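Local coordinates for protein putative transcriptional regulator (Bacillus cytotoxicus NVH 391-98, PDB 3K4H) that probably regulates transcription as a LacI-family regulator whose sensing domain binds sugar, here holding a glucose-containing glycan in its pocket, at residues I134-G139 / L144-R149; A151-A156 / I162-E167. One frame throughout, in Å; residues are numbered along the deposited sequence.

Interaction 1: residues I134-G139 / L144-R149; sequences IAFIGG and LVTRDR. With GLC (alpha-D-glucopyranose), chain C; GLC (alpha-D-glucopyranose), chain B.
Phe136 of the strand and Thr146 of the helix meet mainly through the Thr146 methyl and the ring edge. The methyl CG2 of Thr146 lies at the edge of the Phe136 ring, near its plane, 3.7 Å from CZ. The ring gets there because CG stands anti to the backbone N (chi1 163°), which carries it from the strand to the helix. Its CE1 also lies 3.8 Å from the carbonyl carbon C of Arg149, one helical turn on. The same Thr146 methyl packs 4.3 Å from CA of Gly138 and 3.9 Å from O of Gly139. The backbones come nearest here, with CA of Gly138 6.1 Å from CA of Thr146. OG1 of Thr146 makes a weak hydrogen bond to O of Gly140.

Arg149 sets out toward the strand, but its extended chain from CG to NE takes the guanidinium away to the sugar. NH1 and NH2 both donate to O6 of the chain B glucose, at 2.8 and 2.9 Å, and this oxygen sits at the guanidinium edge. Both bonds are clearly bent. CG2 of Val145 lies over one face of the group. Asn115 takes a further hydrogen bond from NH2, and Phe227 adds a cation-pi contact, which together should fix the guanidinium in the pocket. CB of Val145 touches O4 of the chain C glucose at 3.4 Å.

Strand 134-138 and the helix segment 144-149 run antiparallel, at 174°. They belong to a beta-alpha-beta unit completed by strand 169-171. Strand 134-138 lies between strands 169-171 and 195-198, and helix 115-128 packs beside both segments.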
ATOM      1  N   ILE A 134      -0.594  19.201 -17.603  1.00 45.70           N
ATOM      2  CA  ILE A 134       0.091  18.953 -16.343  1.00 44.59           C
ATOM      3  C   ILE A 134       1.367  18.177 -16.656  1.00 44.81           C
ATOM      4  O   ILE A 134       1.318  17.172 -17.357  1.00 46.05           O
ATOM      5  CB  ILE A 134      -0.832  18.152 -15.411  1.00 43.75           C
ATOM      6  CG1 ILE A 134      -2.148  18.919 -15.188  1.00 43.06           C
ATOM      7  CG2 ILE A 134      -0.142  17.807 -14.096  1.00 43.55           C
ATOM      8  CD1 ILE A 134      -3.312  18.056 -14.744  1.00 43.28           C
ATOM      9  N   ALA A 135       2.499  18.681 -16.174  1.00 43.95           N
ATOM     10  CA  ALA A 135       3.809  18.083 -16.388  1.00 44.00           C
ATOM     11  C   ALA A 135       4.375  17.481 -15.111  1.00 44.03           C
ATOM     12  O   ALA A 135       3.998  17.867 -13.991  1.00 43.36           O
ATOM     13  CB  ALA A 135       4.793  19.117 -16.926  1.00 44.32           C
ATOM     14  N   PHE A 136       5.316  16.555 -15.313  1.00 43.89           N
ATOM     15  CA  PHE A 136       5.897  15.738 -14.268  1.00 43.04           C
ATOM     16  C   PHE A 136       7.373  15.932 -14.419  1.00 43.52           C
ATOM     17  O   PHE A 136       7.887  15.915 -15.547  1.00 44.40           O
ATOM     18  CB  PHE A 136       5.525  14.288 -14.555  1.00 42.97           C
ATOM     19  CG  PHE A 136       6.349  13.282 -13.832  1.00 43.73           C
ATOM     20  CD1 PHE A 136       5.878  12.705 -12.657  1.00 42.93           C
ATOM     21  CD2 PHE A 136       7.580  12.885 -14.336  1.00 42.99           C
ATOM     22  CE1 PHE A 136       6.641  11.767 -11.974  1.00 44.47           C
ATOM     23  CE2 PHE A 136       8.368  11.953 -13.669  1.00 44.38           C
ATOM     24  CZ  PHE A 136       7.908  11.384 -12.488  1.00 43.64           C
ATOM     25  N   ILE A 137       8.058  16.152 -13.305  1.00 43.32           N
ATOM     26  CA  ILE A 137       9.503  16.250 -13.302  1.00 43.64           C
ATOM     27  C   ILE A 137      10.035  15.374 -12.193  1.00 44.53           C
ATOM     28  O   ILE A 137       9.721  15.596 -11.026  1.00 43.87           O
ATOM     29  CB  ILE A 137       9.999  17.641 -12.993  1.00 44.08           C
ATOM     30  CG1 ILE A 137       9.290  18.703 -13.851  1.00 49.49           C
ATOM     31  CG2 ILE A 137      11.527  17.703 -13.131  1.00 49.23           C
ATOM     32  CD1 ILE A 137       9.704  20.136 -13.453  1.00 44.80           C
ATOM     33  N   GLY A 138      10.860  14.392 -12.564  1.00 45.72           N
ATOM     34  CA  GLY A 138      11.429  13.490 -11.594  1.00 46.21           C
ATOM     35  C   GLY A 138      12.922  13.342 -11.678  1.00 47.10           C
ATOM     36  O   GLY A 138      13.582  14.037 -12.465  1.00 46.21           O
ATOM     37  N   GLY A 139      13.443  12.436 -10.834  1.00 48.74           N
ATOM     38  CA  GLY A 139      14.838  12.024 -10.854  1.00 50.12           C
ATOM     39  C   GLY A 139      14.960  10.864 -11.817  1.00 52.91           C
ATOM     40  O   GLY A 139      14.214  10.791 -12.820  1.00 53.86           O
ATOM     41  N   LEU A 144      12.414   3.452  -8.317  1.00 52.51           N
ATOM     42  CA  LEU A 144      11.036   3.038  -8.325  1.00 51.77           C
ATOM     43  C   LEU A 144      10.070   4.077  -7.787  1.00 50.48           C
ATOM     44  O   LEU A 144       8.922   4.139  -8.228  1.00 50.35           O
ATOM     45  CB  LEU A 144      10.868   1.669  -7.699  1.00 52.63           C
ATOM     46  CG  LEU A 144      11.307   0.694  -8.798  1.00 68.40           C
ATOM     47  CD1 LEU A 144      12.197  -0.383  -8.219  1.00 53.43           C
ATOM     48  CD2 LEU A 144      10.105   0.111  -9.562  1.00 52.95           C
ATOM     49  N   VAL A 145      10.534   4.905  -6.859  1.00 49.61           N
ATOM     50  CA  VAL A 145       9.714   6.013  -6.409  1.00 48.92           C
ATOM     51  C   VAL A 145       9.312   6.927  -7.592  1.00 48.91           C
ATOM     52  O   VAL A 145       8.174   7.401  -7.656  1.00 48.36           O
ATOM     53  CB  VAL A 145      10.371   6.794  -5.263  1.00 48.67           C
ATOM     54  CG1 VAL A 145      11.714   7.418  -5.696  1.00 36.96           C
ATOM     55  CG2 VAL A 145       9.417   7.860  -4.756  1.00 37.35           C
ATOM     56  N   THR A 146      10.231   7.131  -8.536  1.00 49.21           N
ATOM     57  CA  THR A 146       9.921   7.886  -9.741  1.00 50.26           C
ATOM     58  C   THR A 146       8.928   7.166 -10.663  1.00 51.50           C
ATOM     59  O   THR A 146       7.978   7.774 -11.127  1.00 52.38           O
ATOM     60  CB  THR A 146      11.184   8.279 -10.526  1.00 50.52           C
ATOM     61  OG1 THR A 146      12.114   8.909  -9.637  1.00 58.99           O
ATOM     62  CG2 THR A 146      10.838   9.257 -11.648  1.00 58.65           C
ATOM     63  N   ARG A 147       9.125   5.882 -10.928  1.00 52.06           N
ATOM     64  CA  ARG A 147       8.198   5.169 -11.790  1.00 53.07           C
ATOM     65  C   ARG A 147       6.802   5.202 -11.210  1.00 52.42           C
ATOM     66  O   ARG A 147       5.838   5.378 -11.946  1.00 53.19           O
ATOM     67  CB  ARG A 147       8.618   3.712 -11.977  1.00 55.31           C
ATOM     68  CG  ARG A 147       9.258   3.373 -13.278  1.00 90.83           C
ATOM     69  CD  ARG A 147       9.088   1.879 -13.495  1.00 58.88           C
ATOM     70  NE  ARG A 147       9.965   1.373 -14.553  1.00 91.88           N
ATOM     71  CZ  ARG A 147      11.276   1.145 -14.422  1.00 60.87           C
ATOM     72  NH1 ARG A 147      11.917   1.378 -13.277  1.00 92.06           N
ATOM     73  NH2 ARG A 147      11.956   0.682 -15.467  1.00 92.45           N
ATOM     74  N   ASP A 148       6.697   5.003  -9.901  1.00 51.47           N
ATOM     75  CA  ASP A 148       5.404   4.938  -9.239  1.00 51.64           C
ATOM     76  C   ASP A 148       4.689   6.274  -9.291  1.00 50.55           C
ATOM     77  O   ASP A 148       3.493   6.331  -9.623  1.00 50.04           O
ATOM     78  CB  ASP A 148       5.557   4.549  -7.769  1.00 53.03           C
ATOM     79  CG  ASP A 148       5.747   3.066  -7.561  1.00 60.12           C
ATOM     80  OD1 ASP A 148       6.236   2.702  -6.473  1.00 53.83           O
ATOM     81  OD2 ASP A 148       5.407   2.263  -8.461  1.00 54.45           O
ATOM     82  N   ARG A 149       5.425   7.339  -8.928  1.00 49.34           N
ATOM     83  CA  ARG A 149       4.898   8.701  -8.942  1.00 47.42           C
ATOM     84  C   ARG A 149       4.472   9.098 -10.351  1.00 47.58           C
ATOM     85  O   ARG A 149       3.349   9.585 -10.540  1.00 48.48           O
ATOM     86  CB  ARG A 149       5.869   9.681  -8.304  1.00 45.58           C
ATOM     87  CG  ARG A 149       5.745   9.625  -6.808  1.00 45.23           C
ATOM     88  CD  ARG A 149       6.696  10.511  -6.077  1.00 43.58           C
ATOM     89  NE  ARG A 149       6.739  10.103  -4.677  1.00 45.99           N
ATOM     90  CZ  ARG A 149       7.690  10.426  -3.808  1.00 43.05           C
ATOM     91  NH1 ARG A 149       8.702  11.182  -4.166  1.00 46.51           N
ATOM     92  NH2 ARG A 149       7.633   9.979  -2.563  1.00 46.62           N
TER
HETATM   93  C1  GLC C   2      13.051   7.373  -0.616  0.80 64.38           C
HETATM   94  C2  GLC C   2      13.529   6.009  -1.068  0.80 67.12           C
HETATM   95  C3  GLC C   2      12.481   5.477  -2.031  0.80 63.80           C
HETATM   96  C4  GLC C   2      11.106   5.393  -1.343  0.80 66.70           C
HETATM   97  C5  GLC C   2      10.739   6.720  -0.721  0.80 63.54           C
HETATM   98  C6  GLC C   2       9.475   6.548   0.084  0.80 66.30           C
HETATM   99  O2  GLC C   2      14.766   6.160  -1.726  0.80 64.29           O
HETATM  100  O3  GLC C   2      12.977   4.262  -2.545  0.80 67.39           O
HETATM  101  O4  GLC C   2      10.078   5.215  -2.266  0.80 62.79           O
HETATM  102  O5  GLC C   2      11.808   7.237   0.064  0.80 67.28           O
HETATM  103  O6  GLC C   2       8.474   7.234  -0.618  0.80 63.06           O
HETATM  104  C1  GLC B   1      14.539  11.962  -2.709  0.80 67.14           C
HETATM  105  C2  GLC B   1      15.490  10.810  -2.428  0.80 65.21           C
HETATM  106  C3  GLC B   1      14.797   9.496  -2.711  0.80 67.30           C
HETATM  107  C4  GLC B   1      13.609   9.441  -1.767  0.80 65.06           C
HETATM  108  C5  GLC B   1      12.605  10.519  -2.177  0.80 67.42           C
HETATM  109  C6  GLC B   1      11.426  10.555  -1.187  0.80 65.26           C
HETATM  110  O1  GLC B   1      14.443  12.144  -4.098  0.80 65.50           O
HETATM  111  O2  GLC B   1      16.616  10.921  -3.264  0.80 67.57           O
HETATM  112  O3  GLC B   1      15.704   8.425  -2.529  0.80 65.33           O
HETATM  113  O4  GLC B   1      12.980   8.178  -1.787  0.80 67.28           O
HETATM  114  O5  GLC B   1      13.222  11.794  -2.204  0.80 65.29           O
HETATM  115  O6  GLC B   1      10.228  10.997  -1.785  0.80 67.43           O

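Interaction 2: residues A151-A156 / I162-E167; sequences AGMSDA and IVLPKE
Leu164, in the loop after the helix, reaches back to Met153 and Ser154 on helix 144-159. It buries the largest area in this contact. Its CG stands anti to the backbone N (chi1 -164°), and this sends the branched end to the helix. Met153 is a selenomethionine in the crystal. Its chain is bent at chi2, and its end comes nearer to the loop than its base does. CE of Met153 lies 3.8 Å from CG of Leu164 and 4.0 Å from CD2 of the same residue. The methyl thus sits against the branch point of the leucine, and the two side chains cross at about a right angle.

Ser154 flanks the leucine from the helix. CD1 of Leu164 lies near both carbon and oxygen of this side chain, 4.0 Å from CB of Ser154 and 4.2 Å from its OG. Ser154 and Leu164 are also the nearest pair by CA atoms, 7.1 Å apart.

The contact joins the second half of helix 144-159 to the loop that connects it to strand 169-171 in the beta-alpha-beta unit. Asp155, next on the helix, faces elsewhere: its OD2 bonds to Tyr116 and makes a salt bridge to Arg120 of the second subunit.

The pairing between Met153 and Leu164 is apolar, and Ser154 adds contact at its side. No polar bond joins the two segments, so the fit of the loop on the helix probably depends on van der Waals and hydrophobic packing.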
ATOM      1  N   ALA A 151       3.536   6.836 -12.526  1.00 47.25           N
ATOM      2  CA  ALA A 151       2.434   5.931 -12.878  1.00 46.88           C
ATOM      3  C   ALA A 151       1.096   6.448 -12.368  1.00 46.85           C
ATOM      4  O   ALA A 151       0.131   6.454 -13.096  1.00 45.70           O
ATOM      5  CB  ALA A 151       2.714   4.532 -12.365  1.00 46.64           C
ATOM      6  N   GLY A 152       1.064   6.895 -11.117  1.00 48.92           N
ATOM      7  CA  GLY A 152      -0.136   7.447 -10.491  1.00 50.68           C
ATOM      8  C   GLY A 152      -0.664   8.715 -11.127  1.00 52.66           C
ATOM      9  O   GLY A 152      -1.863   8.872 -11.270  1.00 52.45           O
HETATM   10  N   MSE A 153       0.214   9.635 -11.509  1.00 55.18           N
HETATM   11  CA  MSE A 153      -0.259  10.868 -12.121  1.00 58.42           C
HETATM   12  C   MSE A 153      -0.756  10.583 -13.558  1.00 56.99           C
HETATM   13  O   MSE A 153      -1.784  11.127 -14.017  1.00 56.88           O
HETATM   14  CB  MSE A 153       0.831  11.941 -12.108  1.00 63.05           C
HETATM   15  CG  MSE A 153       1.376  12.288 -13.479  1.00 76.37           C
HETATM   16 SE   MSE A 153       1.892  14.164 -13.609  1.00 71.58          SE
HETATM   17  CE  MSE A 153       1.902  14.308 -15.553  1.00 76.76           C
ATOM     18  N   SER A 154      -0.007   9.714 -14.236  1.00 54.84           N
ATOM     19  CA  SER A 154      -0.302   9.269 -15.574  1.00 52.89           C
ATOM     20  C   SER A 154      -1.698   8.627 -15.660  1.00 52.44           C
ATOM     21  O   SER A 154      -2.508   9.019 -16.515  1.00 53.26           O
ATOM     22  CB  SER A 154       0.811   8.328 -16.046  1.00 52.07           C
ATOM     23  OG  SER A 154       0.457   7.648 -17.237  1.00 72.04           O
ATOM     24  N   ASP A 155      -1.983   7.662 -14.783  1.00 51.13           N
ATOM     25  CA  ASP A 155      -3.290   7.004 -14.751  1.00 50.47           C
ATOM     26  C   ASP A 155      -4.388   8.000 -14.450  1.00 49.80           C
ATOM     27  O   ASP A 155      -5.448   7.970 -15.072  1.00 49.52           O
ATOM     28  CB  ASP A 155      -3.336   5.866 -13.715  1.00 50.56           C
ATOM     29  CG  ASP A 155      -2.634   4.596 -14.192  1.00 56.74           C
ATOM     30  OD1 ASP A 155      -2.394   4.431 -15.409  1.00 50.93           O
ATOM     31  OD2 ASP A 155      -2.309   3.754 -13.335  1.00 50.64           O
ATOM     32  N   ALA A 156      -4.125   8.885 -13.493  1.00 49.64           N
ATOM     33  CA  ALA A 156      -5.093   9.907 -13.106  1.00 49.12           C
ATOM     34  C   ALA A 156      -5.494  10.751 -14.318  1.00 49.63           C
ATOM     35  O   ALA A 156      -6.688  11.060 -14.507  1.00 49.95           O
ATOM     36  CB  ALA A 156      -4.560  10.772 -11.967  1.00 47.97           C
ATOM     37  N   ILE A 162      -7.390  13.085 -20.084  1.00 54.17           N
ATOM     38  CA  ILE A 162      -6.503  14.194 -20.299  1.00 52.94           C
ATOM     39  C   ILE A 162      -5.209  13.613 -20.824  1.00 53.17           C
ATOM     40  O   ILE A 162      -4.696  12.639 -20.286  1.00 53.48           O
ATOM     41  CB  ILE A 162      -6.280  14.974 -18.998  1.00 52.13           C
ATOM     42  CG1 ILE A 162      -7.582  15.654 -18.570  1.00 31.61           C
ATOM     43  CG2 ILE A 162      -5.215  16.005 -19.186  1.00 31.22           C
ATOM     44  CD1 ILE A 162      -7.595  16.175 -17.151  1.00 51.75           C
ATOM     45  N   VAL A 163      -4.699  14.207 -21.894  1.00 53.15           N
ATOM     46  CA  VAL A 163      -3.541  13.681 -22.600  1.00 52.82           C
ATOM     47  C   VAL A 163      -2.294  14.022 -21.805  1.00 51.92           C
ATOM     48  O   VAL A 163      -2.279  15.002 -21.071  1.00 52.59           O
ATOM     49  CB  VAL A 163      -3.432  14.287 -24.023  1.00 53.34           C
ATOM     50  CG1 VAL A 163      -2.821  13.282 -24.993  1.00 68.58           C
ATOM     51  CG2 VAL A 163      -4.805  14.754 -24.520  1.00 68.40           C
ATOM     52  N   LEU A 164      -1.254  13.205 -21.940  1.00 50.35           N
ATOM     53  CA  LEU A 164       0.007  13.451 -21.248  1.00 48.49           C
ATOM     54  C   LEU A 164       1.134  13.263 -22.250  1.00 48.41           C
ATOM     55  O   LEU A 164       1.703  12.173 -22.352  1.00 48.11           O
ATOM     56  CB  LEU A 164       0.206  12.480 -20.091  1.00 46.75           C
ATOM     57  CG  LEU A 164       1.255  12.767 -19.016  1.00 43.68           C
ATOM     58  CD1 LEU A 164       1.730  11.445 -18.425  1.00 46.81           C
ATOM     59  CD2 LEU A 164       2.443  13.563 -19.438  1.00 45.83           C
ATOM     60  N   PRO A 165       1.476  14.332 -22.979  1.00 48.38           N
ATOM     61  CA  PRO A 165       2.446  14.182 -24.047  1.00 48.74           C
ATOM     62  C   PRO A 165       3.829  13.873 -23.487  1.00 49.43           C
ATOM     63  O   PRO A 165       4.138  14.229 -22.355  1.00 48.82           O
ATOM     64  CB  PRO A 165       2.413  15.545 -24.731  1.00 48.44           C
ATOM     65  CG  PRO A 165       2.022  16.474 -23.654  1.00 37.32           C
ATOM     66  CD  PRO A 165       1.044  15.730 -22.817  1.00 48.14           C
ATOM     67  N   LYS A 166       4.630  13.199 -24.297  1.00 50.60           N
ATOM     68  CA  LYS A 166       5.975  12.782 -23.949  1.00 51.80           C
ATOM     69  C   LYS A 166       6.836  13.975 -23.502  1.00 51.27           C
ATOM     70  O   LYS A 166       7.776  13.815 -22.712  1.00 51.61           O
ATOM     71  CB  LYS A 166       6.557  12.023 -25.165  1.00 53.59           C
ATOM     72  CG  LYS A 166       8.040  12.137 -25.457  1.00 81.75           C
ATOM     73  CD  LYS A 166       8.209  12.388 -26.957  1.00 56.46           C
ATOM     74  CE  LYS A 166       9.491  11.761 -27.547  1.00 82.28           C
ATOM     75  NZ  LYS A 166       9.382  11.654 -29.049  1.00 56.96           N
ATOM     76  N   GLU A 167       6.493  15.170 -23.975  1.00 50.43           N
ATOM     77  CA  GLU A 167       7.302  16.355 -23.709  1.00 50.11           C
ATOM     78  C   GLU A 167       6.953  17.037 -22.397  1.00 49.52           C
ATOM     79  O   GLU A 167       7.588  18.018 -22.043  1.00 49.90           O
ATOM     80  CB  GLU A 167       7.349  17.344 -24.907  1.00 50.60           C
ATOM     81  CG  GLU A 167       6.083  17.445 -25.769  1.00 70.49           C
ATOM     82  CD  GLU A 167       5.920  16.285 -26.761  1.00 51.79           C
ATOM     83  OE1 GLU A 167       4.826  15.684 -26.802  1.00 70.34           O
ATOM     84  OE2 GLU A 167       6.882  15.982 -27.503  1.00 70.76           O
TER

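Overall arrangement
Interactions 1 and 2 use successive parts of helix 144-159, and their centres are 10 Å apart. Interaction 1 is fully buried. It sets the start of the helix against the sheet, close to the sugar pocket. Interaction 2 is partly buried and lies farther from the centre of the chain, where the helix meets its following loop. Met153 links them: its SE packs on CB of Phe136 and its CE on the backbone of Ile134, so Met153 bridges strand and loop. Neither contact has a hydrogen bond between its segments. Polar chemistry lies beside them and differs with place: sugar binding near 144-149, a subunit salt bridge near 151-156.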